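Local coordinates for mandelate racemase/muconate lactonizing enzyme, C-terminal domain protein (Paracoccus denitrificans, PDB 4DWD) that binds magnesium and, as a member of the mandelate racemase/muconate lactonizing enzyme family, probably acts as a hydro-lyase, at residues 193-207 with 214-228. Residues are numbered along the deposited sequence; the frame is centred on the assembly and turned at random.
Sequences VIGFDANNGYSVGGA and LEDLGYSWFEEPVQH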
loop_
_atom_site.group_PDB
_atom_site.type_symbol
_atom_site.label_atom_id
_atom_site.label_comp_id
_atom_site.label_asym_id
_atom_site.label_seq_id
_atom_site.Cartn_x
_atom_site.Cartn_y
_atom_site.Cartn_z
ATOM N N VAL B 193 6.465 -20.482 30.608
ATOM C CA VAL B 193 5.959 -20.142 29.283
ATOM C C VAL B 193 4.452 -20.441 29.263
ATOM O O VAL B 193 4.050 -21.593 29.428
ATOM C CB VAL B 193 6.671 -20.968 28.197
ATOM C CG1 VAL B 193 6.139 -20.605 26.826
ATOM C CG2 VAL B 193 8.176 -20.760 28.275
ATOM N N ILE B 194 3.633 -19.400 29.092
ATOM C CA ILE B 194 2.177 -19.554 29.134
ATOM C C ILE B 194 1.540 -18.918 27.902
ATOM O O ILE B 194 1.865 -17.780 27.547
ATOM C CB ILE B 194 1.540 -18.897 30.384
ATOM C CG1 ILE B 194 2.454 -19.025 31.627
ATOM C CG2 ILE B 194 0.152 -19.485 30.632
ATOM C CD1 ILE B 194 1.915 -18.325 32.868
ATOM N N GLY B 195 0.657 -19.669 27.253
ATOM C CA GLY B 195 -0.156 -19.144 26.150
ATOM C C GLY B 195 -1.611 -19.007 26.573
ATOM O O GLY B 195 -2.073 -19.660 27.519
ATOM N N PHE B 196 -2.339 -18.154 25.861
ATOM C CA PHE B 196 -3.746 -17.902 26.139
ATOM C C PHE B 196 -4.492 -18.092 24.825
ATOM O O PHE B 196 -4.156 -17.448 23.824
ATOM C CB PHE B 196 -3.882 -16.462 26.656
ATOM C CG PHE B 196 -5.281 -16.057 27.063
ATOM C CD1 PHE B 196 -6.280 -15.841 26.108
ATOM C CD2 PHE B 196 -5.587 -15.821 28.403
ATOM C CE1 PHE B 196 -7.557 -15.430 26.481
ATOM C CE2 PHE B 196 -6.861 -15.417 28.775
ATOM C CZ PHE B 196 -7.853 -15.228 27.817
ATOM N N ASP B 197 -5.492 -18.972 24.830
ATOM C CA ASP B 197 -6.284 -19.247 23.632
ATOM C C ASP B 197 -7.693 -18.715 23.866
ATOM O O ASP B 197 -8.441 -19.245 24.696
ATOM C CB ASP B 197 -6.267 -20.758 23.363
ATOM C CG ASP B 197 -6.961 -21.152 22.063
ATOM O OD1 ASP B 197 -7.673 -20.342 21.461
ATOM O OD2 ASP B 197 -6.786 -22.316 21.667
ATOM N N ALA B 198 -8.032 -17.640 23.157
ATOM C CA ALA B 198 -9.336 -16.996 23.277
ATOM C C ALA B 198 -10.479 -17.750 22.612
ATOM O O ALA B 198 -11.647 -17.430 22.861
ATOM C CB ALA B 198 -9.274 -15.579 22.723
ATOM N N ASN B 199 -10.156 -18.716 21.747
ATOM C CA ASN B 199 -11.192 -19.433 20.988
ATOM C C ASN B 199 -12.209 -18.446 20.410
ATOM O O ASN B 199 -13.423 -18.626 20.533
ATOM C CB ASN B 199 -11.862 -20.516 21.849
ATOM C CG ASN B 199 -10.890 -21.594 22.275
ATOM O OD1 ASN B 199 -10.515 -21.681 23.448
ATOM N ND2 ASN B 199 -10.458 -22.411 21.327
ATOM N N ASN B 200 -11.678 -17.402 19.773
ATOM C CA ASN B 200 -12.462 -16.492 18.931
ATOM C C ASN B 200 -13.409 -15.602 19.729
ATOM O O ASN B 200 -14.426 -15.140 19.204
ATOM C CB ASN B 200 -13.220 -17.290 17.854
ATOM C CG ASN B 200 -12.331 -18.285 17.138
ATOM O OD1 ASN B 200 -12.467 -19.492 17.339
ATOM N ND2 ASN B 200 -11.415 -17.795 16.306
ATOM N N GLY B 201 -13.049 -15.327 20.984
ATOM C CA GLY B 201 -13.990 -14.713 21.909
ATOM C C GLY B 201 -14.074 -13.201 21.902
ATOM O O GLY B 201 -14.932 -12.662 22.584
ATOM N N TYR B 202 -13.217 -12.516 21.144
ATOM C CA TYR B 202 -13.145 -11.049 21.272
ATOM C C TYR B 202 -13.354 -10.284 19.987
ATOM O O TYR B 202 -13.110 -10.786 18.877
ATOM C CB TYR B 202 -11.797 -10.601 21.854
ATOM C CG TYR B 202 -11.443 -11.261 23.157
ATOM C CD1 TYR B 202 -12.269 -11.144 24.277
ATOM C CD2 TYR B 202 -10.278 -11.995 23.279
ATOM C CE1 TYR B 202 -11.943 -11.763 25.474
ATOM C CE2 TYR B 202 -9.932 -12.612 24.477
ATOM C CZ TYR B 202 -10.775 -12.490 25.566
ATOM O OH TYR B 202 -10.447 -13.113 26.741
ATOM N N SER B 203 -13.811 -9.049 20.158
ATOM C CA SER B 203 -13.789 -8.066 19.092
ATOM C C SER B 203 -12.343 -7.624 18.866
ATOM O O SER B 203 -11.460 -7.956 19.662
ATOM C CB SER B 203 -14.615 -6.857 19.519
ATOM O OG SER B 203 -14.078 -6.258 20.693
ATOM N N VAL B 204 -12.079 -6.865 17.804
ATOM C CA VAL B 204 -10.728 -6.318 17.647
ATOM C C VAL B 204 -10.311 -5.496 18.884
ATOM O O VAL B 204 -9.222 -5.687 19.430
ATOM C CB VAL B 204 -10.625 -5.457 16.375
ATOM C CG1 VAL B 204 -9.311 -4.685 16.337
ATOM C CG2 VAL B 204 -10.766 -6.335 15.134
ATOM N N GLY B 205 -11.190 -4.607 19.346
ATOM C CA GLY B 205 -10.872 -3.781 20.506
ATOM C C GLY B 205 -10.686 -4.604 21.767
ATOM O O GLY B 205 -9.782 -4.342 22.563
ATOM N N GLY B 206 -11.550 -5.595 21.974
ATOM C CA GLY B 206 -11.424 -6.471 23.137
ATOM C C GLY B 206 -10.123 -7.249 23.088
ATOM O O GLY B 206 -9.481 -7.478 24.126
ATOM N N ALA B 207 -9.755 -7.707 21.891
ATOM C CA ALA B 207 -8.513 -8.461 21.695
ATOM C C ALA B 207 -7.276 -7.636 22.015
ATOM O O ALA B 207 -6.338 -8.127 22.629
ATOM C CB ALA B 207 -8.427 -8.978 20.270
ATOM N N LEU B 214 -2.163 -9.405 28.741
ATOM C CA LEU B 214 -1.327 -10.607 28.659
ATOM C C LEU B 214 0.158 -10.242 28.521
ATOM O O LEU B 214 1.024 -10.940 29.054
ATOM C CB LEU B 214 -1.763 -11.510 27.496
ATOM C CG LEU B 214 -3.180 -12.076 27.616
ATOM C CD1 LEU B 214 -3.537 -12.813 26.345
ATOM C CD2 LEU B 214 -3.305 -13.006 28.810
ATOM N N GLU B 215 0.454 -9.143 27.815
ATOM C CA GLU B 215 1.832 -8.646 27.718
ATOM C C GLU B 215 2.366 -8.224 29.088
ATOM O O GLU B 215 3.493 -8.558 29.443
ATOM C CB GLU B 215 1.924 -7.482 26.732
ATOM C CG GLU B 215 1.759 -7.940 25.287
ATOM C CD GLU B 215 1.498 -6.825 24.293
ATOM O OE1 GLU B 215 1.560 -5.631 24.658
ATOM O OE2 GLU B 215 1.221 -7.170 23.123
ATOM N N ASP B 216 1.532 -7.530 29.859
ATOM C CA ASP B 216 1.887 -7.140 31.218
ATOM C C ASP B 216 2.184 -8.376 32.080
ATOM O O ASP B 216 3.027 -8.325 32.980
ATOM C CB ASP B 216 0.756 -6.322 31.849
ATOM C CG ASP B 216 0.671 -4.898 31.317
ATOM O OD1 ASP B 216 1.587 -4.458 30.603
ATOM O OD2 ASP B 216 -0.322 -4.206 31.627
ATOM N N LEU B 217 1.511 -9.483 31.776
ATOM C CA LEU B 217 1.705 -10.738 32.499
ATOM C C LEU B 217 2.746 -11.636 31.844
ATOM O O LEU B 217 2.902 -12.781 32.248
ATOM C CB LEU B 217 0.374 -11.480 32.588
ATOM C CG LEU B 217 -0.673 -10.846 33.504
ATOM C CD1 LEU B 217 -2.039 -11.459 33.237
ATOM C CD2 LEU B 217 -0.277 -10.996 34.982
ATOM N N GLY B 218 3.425 -11.143 30.805
ATOM C CA GLY B 218 4.511 -11.883 30.178
ATOM C C GLY B 218 4.098 -13.128 29.421
ATOM O O GLY B 218 4.918 -14.011 29.201
ATOM N N TYR B 219 2.831 -13.217 29.018
ATOM C CA TYR B 219 2.403 -14.387 28.244
ATOM C C TYR B 219 3.166 -14.469 26.927
ATOM O O TYR B 219 3.590 -13.441 26.381
ATOM C CB TYR B 219 0.877 -14.387 28.015
ATOM C CG TYR B 219 0.083 -15.029 29.146
ATOM C CD1 TYR B 219 0.193 -14.562 30.466
ATOM C CD2 TYR B 219 -0.783 -16.100 28.893
ATOM C CE1 TYR B 219 -0.516 -15.160 31.501
ATOM C CE2 TYR B 219 -1.506 -16.708 29.918
ATOM C CZ TYR B 219 -1.374 -16.233 31.221
ATOM O OH TYR B 219 -2.089 -16.857 32.225
ATOM N N SER B 220 3.302 -15.692 26.424
ATOM C CA SER B 220 4.127 -15.926 25.242
ATOM C C SER B 220 3.379 -15.857 23.921
ATOM O O SER B 220 3.918 -15.356 22.935
ATOM C CB SER B 220 4.909 -17.229 25.376
ATOM O OG SER B 220 5.960 -17.044 26.303
ATOM N N TRP B 221 2.142 -16.324 23.895
ATOM C CA TRP B 221 1.334 -16.221 22.682
ATOM C C TRP B 221 -0.118 -16.121 22.998
ATOM O O TRP B 221 -0.545 -16.450 24.114
ATOM C CB TRP B 221 1.635 -17.335 21.664
ATOM C CG TRP B 221 1.010 -18.684 21.872
ATOM C CD1 TRP B 221 -0.145 -19.180 21.269
ATOM C CD2 TRP B 221 1.514 -19.770 22.704
ATOM N NE1 TRP B 221 -0.375 -20.481 21.651
ATOM C CE2 TRP B 221 0.599 -20.895 22.515
ATOM C CE3 TRP B 221 2.618 -19.930 23.537
ATOM C CZ2 TRP B 221 0.783 -22.110 23.167
ATOM C CZ3 TRP B 221 2.792 -21.161 24.185
ATOM C CH2 TRP B 221 1.895 -22.220 24.002
ATOM N N PHE B 222 -0.876 -15.671 22.002
ATOM C CA PHE B 222 -2.295 -15.306 22.136
ATOM C C PHE B 222 -3.008 -15.874 20.922
ATOM O O PHE B 222 -2.876 -15.350 19.818
ATOM C CB PHE B 222 -2.379 -13.775 22.186
ATOM C CG PHE B 222 -3.751 -13.186 22.469
ATOM C CD1 PHE B 222 -4.782 -13.895 23.115
ATOM C CD2 PHE B 222 -3.977 -11.844 22.148
ATOM C CE1 PHE B 222 -6.007 -13.272 23.394
ATOM C CE2 PHE B 222 -5.200 -11.231 22.416
ATOM C CZ PHE B 222 -6.211 -11.933 23.042
ATOM N N GLU B 223 -3.724 -16.979 21.129
ATOM C CA GLU B 223 -4.281 -17.764 20.042
ATOM C C GLU B 223 -5.722 -17.375 19.733
ATOM O O GLU B 223 -6.537 -17.207 20.644
ATOM C CB GLU B 223 -4.174 -19.252 20.411
ATOM C CG GLU B 223 -4.585 -20.232 19.329
ATOM C CD GLU B 223 -4.086 -21.643 19.595
ATOM O OE1 GLU B 223 -3.095 -21.805 20.344
ATOM O OE2 GLU B 223 -4.670 -22.587 19.017
ATOM N N GLU B 224 -6.016 -17.250 18.434
ATOM C CA GLU B 224 -7.379 -17.042 17.927
ATOM C C GLU B 224 -8.167 -15.955 18.686
ATOM O O GLU B 224 -9.279 -16.191 19.165
ATOM C CB GLU B 224 -8.148 -18.373 17.888
ATOM C CG GLU B 224 -7.553 -19.418 16.948
ATOM C CD GLU B 224 -8.058 -19.313 15.513
ATOM O OE1 GLU B 224 -9.154 -18.748 15.277
ATOM O OE2 GLU B 224 -7.376 -19.823 14.607
ATOM N N PRO B 225 -7.610 -14.727 18.766
ATOM C CA PRO B 225 -8.318 -13.692 19.537
ATOM C C PRO B 225 -9.698 -13.278 18.989
ATOM O O PRO B 225 -10.613 -13.015 19.780
ATOM C CB PRO B 225 -7.344 -12.493 19.509
ATOM C CG PRO B 225 -6.402 -12.770 18.372
ATOM C CD PRO B 225 -6.274 -14.270 18.323
ATOM N N VAL B 226 -9.832 -13.189 17.662
ATOM C CA VAL B 226 -11.086 -12.738 17.038
ATOM C C VAL B 226 -11.725 -13.884 16.259
ATOM O O VAL B 226 -11.119 -14.951 16.117
ATOM C CB VAL B 226 -10.861 -11.492 16.137
ATOM C CG1 VAL B 226 -10.241 -10.371 16.964
ATOM C CG2 VAL B 226 -9.994 -11.817 14.911
ATOM N N GLN B 227 -12.945 -13.686 15.760
ATOM C CA GLN B 227 -13.582 -14.729 14.948
ATOM C C GLN B 227 -12.686 -15.095 13.766
ATOM O O GLN B 227 -12.130 -14.224 13.105
ATOM C CB GLN B 227 -14.961 -14.272 14.459
ATOM C CG GLN B 227 -15.936 -13.922 15.581
ATOM C CD GLN B 227 -16.473 -15.113 16.348
ATOM O OE1 GLN B 227 -16.270 -16.263 15.962
ATOM N NE2 GLN B 227 -17.196 -14.834 17.438
ATOM N N HIS B 228 -12.573 -16.389 13.482
ATOM C CA HIS B 228 -11.605 -16.857 12.485
ATOM C C HIS B 228 -11.932 -16.376 11.098
ATOM O O HIS B 228 -11.041 -16.268 10.264
ATOM C CB HIS B 228 -11.518 -18.388 12.506
ATOM C CG HIS B 228 -12.508 -19.058 11.590
ATOM N ND1 HIS B 228 -13.804 -19.222 11.916
ATOM C CD2 HIS B 228 -12.355 -19.570 10.306
ATOM C CE1 HIS B 228 -14.453 -19.805 10.893
ATOM N NE2 HIS B 228 -13.563 -20.016 9.903
HETATM O O HOH W 1 5.173 -16.797 29.026
HETATM O O HOH W 2 -14.216 -11.096 16.316
#
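D197 and E223 lie on one face of two paired parallel strands, their carboxylates stacked with planes 22° apart. D197 OD2 and E223 OE2 are 3.4 Å apart, a like-charge approach that suits a shared cation. Both residues, with E249, form a calcium site seen for this protein, though none is bound to this chain. E223 OE1 also bridges to K160, and its anti lone pair takes W221 NE1 in the indole plane. G195 CA sits over the six-membered ring of W221. On the opposite face of the sheet, F196 and F222 point the same way, ring planes at 73°, with F196 CD1 3.7 Å from F222 CE1. L214 crosses F196 at about a right angle, L214 CD2 3.6 Å from F196 CD2. This is a beta-alpha-beta unit of the enolase-superfamily barrel: helix 204-216 joins the strands and covers the F222 side. Beyond the strand ends, N200 CG turns anti to its carbonyl carbon (chi1 -48°). N200 ND2 donates to E224 OE1 (2.7 Å) and, nearly straight, to V226 O (2.9 Å). A leucine here would probably leave E224 OE1 and V226 O without this shared donor. I194 CB lies over the Y219 ring, 3.9 Å from its centroid.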